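Outer membrane protein SusF (Bacteroides thetaiotaomicron, PDB 4FE9) binds starch at the cell surface through its carbohydrate-binding modules, ahead of starch transport into the periplasm for degradation. Local coordinates at residues L95-Q100 with I138-P142; T454-V458 with T466-E470; E430-F434 with V458-F462. All coordinates share one frame; numbering follows the deposited sequence. Where two conformers were deposited one is given.

Interaction 1. Residues L95-Q100 with I138-P142; sequences LDSVTQ and ITLQP. With EDO (1,2-ethanediol), chain D.
Leu140 of strand 138-141 packs against Leu95, Asp96 and Thr99 of helix 95-100 in a buried, largely apolar helix-on-strand contact within the N-terminal domain, which belongs to the E-set clan. The short axes run almost square to each other, at 89°, and approach to 9.3 Å, so one turn of helix lies across the strand and presents Leu95, Asp96, Thr99 and Gln100 to it. Leu140 has CG trans to its own N (chi1 178°), which carries both methyls to the helix. Leu140 CD1 lies 3.8 Å from Leu95 CG as the two leucines slide past each other in opposite directions. The other branch, Leu140 CD2, sits 3.7 Å from Asp96 OD1 and also touches the side chain of Thr99. Further along, Leu95 CD2 and Ile138 CD1 meet tip to tip at 4.2 Å, while Pro142 CB comes within 3.8 Å of Gln100 NE2. Ile39 of strand 38-40 and Leu113 of strand 111-122 extend this apolar layer. Gln141 points away from the helix; its NE2 bonds to Ser108 OG and, weakly, to 1,2-ethanediol, probably from the crystallisation liquor.

No hydrogen bond crosses the contact; the polar groups of the helix are paired locally instead. Thr99 OG1 donates to Leu95 O (2.9 Å) from above the carbonyl plane, on the face opposite Thr99 N. Gln100 NE2 donates to Asp96 OD1 (2.8 Å, 163°), and Arg106 occupies Gln100 OE1. Adhesion therefore rests on van der Waals contact, with polar atoms already paired within the helix lying against methyls and the proline ring.

Interaction 2. Residues T454-V458 with T466-E470; sequences TGQKV and TGRIE
Gln456 is where segment 454-458 first meets the C-terminal residue, Glu470. Its CG stands beside its own N (chi1 -77°), and from there the extended chain runs over the terminal carboxylate, with Gln456 CG 3.6 Å from Glu470 OXT. The side chain crosses that of Ile469 at about a right angle, so that Gln456 OE1 rests 3.9 Å from Ile469 CG2. The polar end looks back to its own loop, where OE1 accepts from Lys453 N. An alanine in place of Gln456 would probably leave Ile469 CG2 without this cover and Lys453 N without its side-chain acceptor.

Lys457 contributes mainly backbone. Its carbonyl O accepts from Glu470 N at 2.9 Å, a nearly straight bond (162°) whose donor is tilted 15° from the carbonyl plane. In return Lys457 N points to Glu470 O, but the modelled 2.4 Å is too short for the exact length to be trusted. The same Lys457 O also receives a CA-H...O contact from Ile469, with CA 3.6 Å away.

Val458 then forms an antiparallel, non-hydrogen-bonded pair with Ile469, their CA atoms 4.5 Å apart. The two side chains lie alongside and point the same way, Val458 CG2 being 4.1 Å from Ile469 CG1. Val458 CA adds a CA-H...O contact to Arg468 O at 3.5 Å.

On the second segment Arg468 bridges two acids, Glu470 through NH1 and Glu400 through NH2. The contact is the open end of the C-terminal beta hairpin of carbohydrate-binding module 3, closing on the chain terminus. Strand 458-461 runs between strands 401-402 and 466-469, and the Val458 side chain touches Val412 and Ile414 of strand 410-415.

Interaction 3. Residues E430-F434 with V458-F462; sequences EFIIF and VYLNF
Phe431 meets Leu460 at its ring edge and pairs with the ring of Phe462. Leu460 CD1 lies near the plane of the Phe431 ring, 3.9 Å from Phe431 CE1, and the two side chains come from opposite directions. Phe462 turns its edge toward the Phe431 face in an offset edge-to-face pair: the centroids are 6.0 Å apart, the planes stand at 75°, and the nearest atoms are Phe431 CZ and Phe462 CZ at 4.0 Å. With CG between its backbone N and carbonyl carbon (chi1 55°), Phe431 holds its ring where CE1 and CZ face Leu460 and Phe462.

Two residues on, Ile433 points the same way and supplies the other half of the contact. Ile433 CD1 reaches Leu460 CD2 at 3.8 Å. The same methyl is modelled 3.4 Å from Val458 CG1, closer than usual van der Waals contact, so the exact spacing is doubtful. Leu460 is thus shared, one methyl lying against the Phe431 edge and the other against Ile433 CD1. With no hydrogen bond between the segments, apolar and aromatic contacts alone join them.

The strands belong to different sheets. Their short axes cross at 99° and come no closer than 9.0 Å, consistent with two sheets of the module facing each other through side chains, these two strands nearly perpendicular. Strand 430-434 is flanked by strands 410-415 and 437-440, whose Ile414 and Ile438 touch Phe431. Phe391, from a loop, packs on Leu460, and Phe401 of strand 401-402, next to strand 458-461 in its sheet, meets Phe462 edge-to-face.

How the interactions relate
Interactions 2 and 3 form one continuous region of carbohydrate-binding module 3, with centres about 9 Å apart. They share Val458, which takes part in both the sheet pairing and the packing between sheets. Backbone contacts tie strand 458-461 to strand 466-469, with Arg468 O 2.7 Å from Tyr459 N and Thr466 O 2.9 Å from Asn461 N, both probable hydrogen bonds. Interaction 1 stands apart in the N-terminal domain, its centre about 66 Å from that of interaction 2 and 59 Å from that of interaction 3. All three lie away from the glycan pockets of modules 1 and 2; the sodium ion is about 13 Å from the Val458 side chain.

Interaction 1. Residues L95-Q100 with I138-P142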
loop_
_atom_site.group_PDB
_atom_site.type_symbol
_atom_site.label_atom_id
_atom_site.label_comp_id
_atom_site.label_asym_id
_atom_site.label_seq_id
_atom_site.Cartn_x
_atom_site.Cartn_y
_atom_site.Cartn_z
ATOM N N LEU A 95 6.138 16.166 23.608
ATOM C CA LEU A 95 4.741 16.272 23.188
ATOM C C LEU A 95 4.667 16.441 21.655
ATOM O O LEU A 95 3.895 15.780 20.982
ATOM C CB LEU A 95 4.074 17.463 23.872
ATOM C CG LEU A 95 2.581 17.671 23.544
ATOM C CD1 LEU A 95 1.740 16.442 23.915
ATOM C CD2 LEU A 95 2.065 18.905 24.305
ATOM N N ASP A 96 5.517 17.303 21.141
ATOM C CA ASP A 96 5.657 17.520 19.695
ATOM C C ASP A 96 6.050 16.222 18.981
ATOM O O ASP A 96 5.354 15.776 18.101
ATOM C CB ASP A 96 6.686 18.653 19.468
ATOM C CG ASP A 96 6.883 19.010 17.980
ATOM O OD1 ASP A 96 5.920 18.924 17.183
ATOM O OD2 ASP A 96 8.030 19.334 17.608
ATOM N N SER A 97 7.047 15.519 19.520
ATOM C CA SER A 97 7.439 14.191 19.010
ATOM C C SER A 97 6.288 13.199 19.022
ATOM O O SER A 97 6.090 12.430 18.081
ATOM C CB SER A 97 8.618 13.628 19.833
ATOM O OG SER A 97 9.813 14.298 19.500
ATOM N N VAL A 98 5.576 13.140 20.124
ATOM C CA VAL A 98 4.531 12.157 20.228
ATOM C C VAL A 98 3.373 12.496 19.263
ATOM O O VAL A 98 2.733 11.601 18.701
ATOM C CB VAL A 98 4.050 12.016 21.713
ATOM C CG1 VAL A 98 2.764 11.275 21.774
ATOM C CG2 VAL A 98 5.125 11.273 22.534
ATOM N N THR A 99 3.123 13.797 19.059
ATOM C CA THR A 99 2.057 14.238 18.166
ATOM C C THR A 99 2.381 13.796 16.717
ATOM O O THR A 99 1.506 13.285 15.987
ATOM C CB THR A 99 1.885 15.823 18.205
ATOM O OG1 THR A 99 1.442 16.232 19.508
ATOM C CG2 THR A 99 0.824 16.272 17.171
ATOM N N GLN A 100 3.659 13.897 16.347
ATOM C CA GLN A 100 4.056 13.634 14.961
ATOM C C GLN A 100 4.048 12.124 14.688
ATOM O O GLN A 100 3.492 11.694 13.726
ATOM C CB GLN A 100 5.424 14.282 14.669
ATOM C CG GLN A 100 5.406 15.842 14.757
ATOM C CD GLN A 100 6.740 16.478 14.354
ATOM O OE1 GLN A 100 7.388 16.013 13.452
ATOM N NE2 GLN A 100 7.086 17.599 14.981
ATOM N N ILE A 138 -6.454 18.933 23.766
ATOM C CA ILE A 138 -5.695 20.085 23.360
ATOM C C ILE A 138 -5.291 19.894 21.886
ATOM O O ILE A 138 -5.608 18.851 21.260
ATOM C CB ILE A 138 -4.416 20.260 24.225
ATOM C CG1 ILE A 138 -3.468 19.093 23.987
ATOM C CG2 ILE A 138 -4.775 20.352 25.758
ATOM C CD1 ILE A 138 -2.085 19.378 24.451
ATOM N N THR A 139 -4.701 20.929 21.309
ATOM C CA THR A 139 -4.135 20.818 19.974
ATOM C C THR A 139 -2.732 21.369 19.916
ATOM O O THR A 139 -2.302 22.104 20.819
ATOM C CB THR A 139 -4.961 21.569 18.978
ATOM O OG1 THR A 139 -4.815 22.984 19.211
ATOM C CG2 THR A 139 -6.441 21.138 19.080
ATOM N N LEU A 140 -1.966 20.869 18.944
ATOM C CA LEU A 140 -0.591 21.266 18.771
ATOM C C LEU A 140 -0.307 21.310 17.265
ATOM O O LEU A 140 -0.739 20.423 16.511
ATOM C CB LEU A 140 0.365 20.262 19.457
ATOM C CG LEU A 140 1.880 20.504 19.337
ATOM C CD1 LEU A 140 2.656 20.120 20.617
ATOM C CD2 LEU A 140 2.469 19.767 18.130
ATOM N N GLN A 141 0.387 22.340 16.837
ATOM C CA GLN A 141 0.761 22.461 15.438
ATOM C C GLN A 141 2.258 22.365 15.312
ATOM O O GLN A 141 2.989 23.256 15.770
ATOM C CB GLN A 141 0.293 23.813 14.885
ATOM C CG GLN A 141 0.678 24.031 13.389
ATOM C CD GLN A 141 0.461 25.467 12.951
ATOM O OE1 GLN A 141 -0.213 26.222 13.620
ATOM N NE2 GLN A 141 1.087 25.853 11.876
ATOM N N PRO A 142 2.733 21.316 14.644
ATOM C CA PRO A 142 4.170 21.168 14.474
ATOM C C PRO A 142 4.734 22.331 13.684
ATOM O O PRO A 142 3.974 23.082 13.087
ATOM C CB PRO A 142 4.299 19.871 13.673
ATOM C CG PRO A 142 3.087 19.091 14.019
ATOM C CD PRO A 142 1.992 20.126 14.189
HETATM C C1 EDO D . 1.454 29.522 11.784
HETATM O O1 EDO D . 1.655 28.807 10.549
HETATM C C2 EDO D . 2.716 29.420 12.627
HETATM O O2 EDO D . 3.889 29.584 11.791
#

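Interaction 2. Residues T454-V458 with T466-E470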
loop_
_atom_site.group_PDB
_atom_site.type_symbol
_atom_site.label_atom_id
_atom_site.label_comp_id
_atom_site.label_asym_id
_atom_site.label_seq_id
_atom_site.Cartn_x
_atom_site.Cartn_y
_atom_site.Cartn_z
ATOM N N THR A 454 -17.111 -11.916 -41.580
ATOM C CA THR A 454 -18.447 -11.556 -41.108
ATOM C C THR A 454 -19.231 -12.753 -40.601
ATOM O O THR A 454 -19.124 -13.865 -41.139
ATOM C CB THR A 454 -19.250 -10.858 -42.191
ATOM O OG1 THR A 454 -18.374 -10.047 -42.969
ATOM C CG2 THR A 454 -20.346 -9.968 -41.571
ATOM N N GLY A 455 -19.923 -12.547 -39.482
ATOM C CA GLY A 455 -20.845 -13.540 -38.941
ATOM C C GLY A 455 -20.165 -14.724 -38.299
ATOM O O GLY A 455 -20.820 -15.582 -37.742
ATOM N N GLN A 456 -18.843 -14.783 -38.388
ATOM C CA GLN A 456 -18.081 -15.712 -37.555
ATOM C C GLN A 456 -18.061 -15.234 -36.088
ATOM O O GLN A 456 -18.410 -14.098 -35.794
ATOM C CB GLN A 456 -16.647 -15.854 -38.077
ATOM C CG GLN A 456 -16.489 -16.728 -39.300
ATOM C CD GLN A 456 -15.018 -16.959 -39.662
ATOM O OE1 GLN A 456 -14.212 -16.023 -39.655
ATOM N NE2 GLN A 456 -14.659 -18.210 -39.919
ATOM N N LYS A 457 -17.600 -16.099 -35.194
ATOM C CA LYS A 457 -17.380 -15.725 -33.799
ATOM C C LYS A 457 -16.263 -16.555 -33.160
ATOM O O LYS A 457 -15.877 -17.591 -33.698
ATOM C CB LYS A 457 -18.700 -15.835 -32.987
ATOM C CG LYS A 457 -19.508 -17.074 -33.253
ATOM C CD LYS A 457 -20.762 -17.145 -32.351
ATOM C CE LYS A 457 -21.641 -15.936 -32.531
ATOM N NZ LYS A 457 -23.071 -16.270 -32.352
ATOM N N VAL A 458 -15.719 -16.079 -32.031
ATOM C CA VAL A 458 -14.621 -16.800 -31.319
ATOM C C VAL A 458 -15.173 -17.740 -30.240
ATOM O O VAL A 458 -16.041 -17.348 -29.492
ATOM C CB VAL A 458 -13.632 -15.794 -30.615
ATOM C CG1 VAL A 458 -12.455 -16.537 -30.035
ATOM C CG2 VAL A 458 -13.180 -14.723 -31.573
ATOM N N THR A 466 -7.790 -23.844 -25.128
ATOM C CA THR A 466 -8.006 -24.076 -26.543
ATOM C C THR A 466 -9.004 -23.107 -27.001
ATOM O O THR A 466 -9.692 -22.516 -26.194
ATOM C CB THR A 466 -8.558 -25.493 -26.818
ATOM O OG1 THR A 466 -9.894 -25.591 -26.297
ATOM C CG2 THR A 466 -7.663 -26.554 -26.179
ATOM N N GLY A 467 -9.106 -22.930 -28.308
ATOM C CA GLY A 467 -10.171 -22.109 -28.865
ATOM C C GLY A 467 -10.307 -22.256 -30.368
ATOM O O GLY A 467 -9.488 -22.896 -31.000
ATOM N N ARG A 468 -11.314 -21.605 -30.933
ATOM C CA ARG A 468 -11.631 -21.743 -32.349
ATOM C C ARG A 468 -12.156 -20.419 -32.797
ATOM O O ARG A 468 -12.794 -19.709 -32.011
ATOM C CB ARG A 468 -12.730 -22.816 -32.563
ATOM C CG ARG A 468 -12.329 -24.239 -32.148
ATOM C CD ARG A 468 -13.503 -25.264 -32.351
ATOM N NE ARG A 468 -14.517 -25.179 -31.288
ATOM C CZ ARG A 468 -15.699 -24.579 -31.431
ATOM N NH1 ARG A 468 -16.036 -24.039 -32.597
ATOM N NH2 ARG A 468 -16.526 -24.479 -30.400
ATOM N N ILE A 469 -11.985 -20.113 -34.083
ATOM C CA ILE A 469 -12.807 -19.095 -34.746
ATOM C C ILE A 469 -13.675 -19.719 -35.842
ATOM O O ILE A 469 -13.169 -20.451 -36.692
ATOM C CB ILE A 469 -11.933 -17.978 -35.371
ATOM C CG1 ILE A 469 -11.210 -17.180 -34.274
ATOM C CG2 ILE A 469 -12.771 -17.065 -36.228
ATOM C CD1 ILE A 469 -9.716 -17.075 -34.481
ATOM N N GLU A 470 -14.974 -19.387 -35.838
ATOM C CA GLU A 470 -15.991 -20.100 -36.664
ATOM C C GLU A 470 -17.252 -19.264 -36.896
ATOM O O GLU A 470 -17.573 -18.325 -36.147
ATOM C CB GLU A 470 -16.389 -21.421 -36.020
ATOM C CG GLU A 470 -15.406 -22.556 -36.250
ATOM C CD GLU A 470 -15.974 -23.896 -35.829
ATOM O OE1 GLU A 470 -15.346 -24.939 -36.136
ATOM O OE2 GLU A 470 -17.066 -23.909 -35.219
ATOM O OXT GLU A 470 -18.030 -19.558 -37.806
#

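Interaction 3. Residues E430-F434 with V458-F462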
loop_
_atom_site.group_PDB
_atom_site.type_symbol
_atom_site.label_atom_id
_atom_site.label_comp_id
_atom_site.label_asym_id
_atom_site.label_seq_id
_atom_site.Cartn_x
_atom_site.Cartn_y
_atom_site.Cartn_z
ATOM N N GLU A 430 -4.006 -8.900 -23.608
ATOM C CA GLU A 430 -4.718 -9.370 -24.774
ATOM C C GLU A 430 -4.187 -10.702 -25.213
ATOM O O GLU A 430 -3.160 -11.202 -24.686
ATOM C CB GLU A 430 -4.692 -8.332 -25.921
ATOM C CG GLU A 430 -3.299 -8.211 -26.648
ATOM C CD GLU A 430 -3.398 -7.587 -28.033
ATOM O OE1 GLU A 430 -4.413 -7.860 -28.764
ATOM O OE2 GLU A 430 -2.403 -6.928 -28.448
ATOM N N PHE A 431 -4.966 -11.368 -26.052
ATOM C CA PHE A 431 -4.592 -12.670 -26.536
ATOM C C PHE A 431 -5.365 -12.999 -27.816
ATOM O O PHE A 431 -6.146 -12.181 -28.333
ATOM C CB PHE A 431 -4.888 -13.726 -25.453
ATOM C CG PHE A 431 -6.302 -13.712 -24.995
ATOM C CD1 PHE A 431 -7.257 -14.482 -25.640
ATOM C CD2 PHE A 431 -6.709 -12.840 -23.996
ATOM C CE1 PHE A 431 -8.581 -14.456 -25.236
ATOM C CE2 PHE A 431 -8.026 -12.823 -23.572
ATOM C CZ PHE A 431 -8.971 -13.603 -24.224
ATOM N N ILE A 432 -5.054 -14.138 -28.370
ATOM C CA ILE A 432 -5.633 -14.573 -29.644
ATOM C C ILE A 432 -5.557 -16.128 -29.696
ATOM O O ILE A 432 -5.109 -16.766 -28.732
ATOM C CB ILE A 432 -4.886 -13.896 -30.843
ATOM C CG1 ILE A 432 -5.738 -13.909 -32.127
ATOM C CG2 ILE A 432 -3.500 -14.541 -31.062
ATOM C CD1 ILE A 432 -7.044 -13.179 -32.003
ATOM N N ILE A 433 -6.063 -16.727 -30.773
ATOM C CA ILE A 433 -5.931 -18.187 -30.994
ATOM C C ILE A 433 -4.995 -18.477 -32.176
ATOM O O ILE A 433 -5.190 -17.934 -33.261
ATOM C CB ILE A 433 -7.317 -18.824 -31.314
ATOM C CG1 ILE A 433 -8.221 -18.727 -30.115
ATOM C CG2 ILE A 433 -7.175 -20.252 -31.734
ATOM C CD1 ILE A 433 -9.248 -17.690 -30.293
ATOM N N PHE A 434 -4.005 -19.355 -31.964
ATOM C CA PHE A 434 -3.204 -19.921 -33.065
ATOM C C PHE A 434 -3.279 -21.423 -32.946
ATOM O O PHE A 434 -2.933 -21.981 -31.893
ATOM C CB PHE A 434 -1.713 -19.513 -32.953
ATOM C CG PHE A 434 -1.454 -18.003 -33.078
ATOM C CD1 PHE A 434 -1.852 -17.299 -34.235
ATOM C CD2 PHE A 434 -0.581 -17.354 -32.163
ATOM C CE1 PHE A 434 -1.511 -15.916 -34.403
ATOM C CE2 PHE A 434 -0.239 -16.009 -32.317
ATOM C CZ PHE A 434 -0.732 -15.273 -33.440
ATOM N N VAL A 458 -15.719 -16.079 -32.031
ATOM C CA VAL A 458 -14.621 -16.800 -31.319
ATOM C C VAL A 458 -15.173 -17.740 -30.240
ATOM O O VAL A 458 -16.041 -17.348 -29.492
ATOM C CB VAL A 458 -13.632 -15.794 -30.615
ATOM C CG1 VAL A 458 -12.455 -16.537 -30.035
ATOM C CG2 VAL A 458 -13.180 -14.723 -31.573
ATOM N N TYR A 459 -14.538 -18.905 -30.058
ATOM C CA TYR A 459 -14.862 -19.803 -28.939
ATOM C C TYR A 459 -13.638 -20.076 -28.071
ATOM O O TYR A 459 -12.659 -20.652 -28.543
ATOM C CB TYR A 459 -15.441 -21.151 -29.454
ATOM C CG TYR A 459 -16.704 -21.009 -30.290
ATOM C CD1 TYR A 459 -17.938 -21.461 -29.818
ATOM C CD2 TYR A 459 -16.668 -20.394 -31.528
ATOM C CE1 TYR A 459 -19.097 -21.242 -30.538
ATOM C CE2 TYR A 459 -17.810 -20.202 -32.266
ATOM C CZ TYR A 459 -19.018 -20.649 -31.781
ATOM O OH TYR A 459 -20.132 -20.473 -32.538
ATOM N N LEU A 460 -13.762 -19.831 -26.761
ATOM C CA LEU A 460 -12.632 -20.005 -25.845
ATOM C C LEU A 460 -12.942 -20.991 -24.753
ATOM O O LEU A 460 -13.869 -20.786 -23.960
ATOM C CB LEU A 460 -12.236 -18.669 -25.207
ATOM C CG LEU A 460 -11.998 -17.490 -26.140
ATOM C CD1 LEU A 460 -12.077 -16.187 -25.378
ATOM C CD2 LEU A 460 -10.652 -17.637 -26.813
ATOM N N ASN A 461 -12.094 -21.989 -24.617
ATOM C CA ASN A 461 -12.121 -22.824 -23.453
ATOM C C ASN A 461 -10.940 -22.538 -22.549
ATOM O O ASN A 461 -9.857 -23.076 -22.746
ATOM C CB ASN A 461 -12.122 -24.294 -23.863
ATOM C CG ASN A 461 -12.382 -25.219 -22.702
ATOM O OD1 ASN A 461 -11.945 -24.963 -21.575
ATOM N ND2 ASN A 461 -12.995 -26.359 -22.989
ATOM N N PHE A 462 -11.159 -21.723 -21.527
ATOM C CA PHE A 462 -10.073 -21.321 -20.657
ATOM C C PHE A 462 -9.607 -22.443 -19.799
ATOM O O PHE A 462 -8.450 -22.480 -19.403
ATOM C CB PHE A 462 -10.467 -20.141 -19.796
ATOM C CG PHE A 462 -10.482 -18.859 -20.519
ATOM C CD1 PHE A 462 -9.296 -18.215 -20.831
ATOM C CD2 PHE A 462 -11.677 -18.226 -20.795
ATOM C CE1 PHE A 462 -9.309 -17.002 -21.497
ATOM C CE2 PHE A 462 -11.704 -16.995 -21.421
ATOM C CZ PHE A 462 -10.513 -16.367 -21.763
#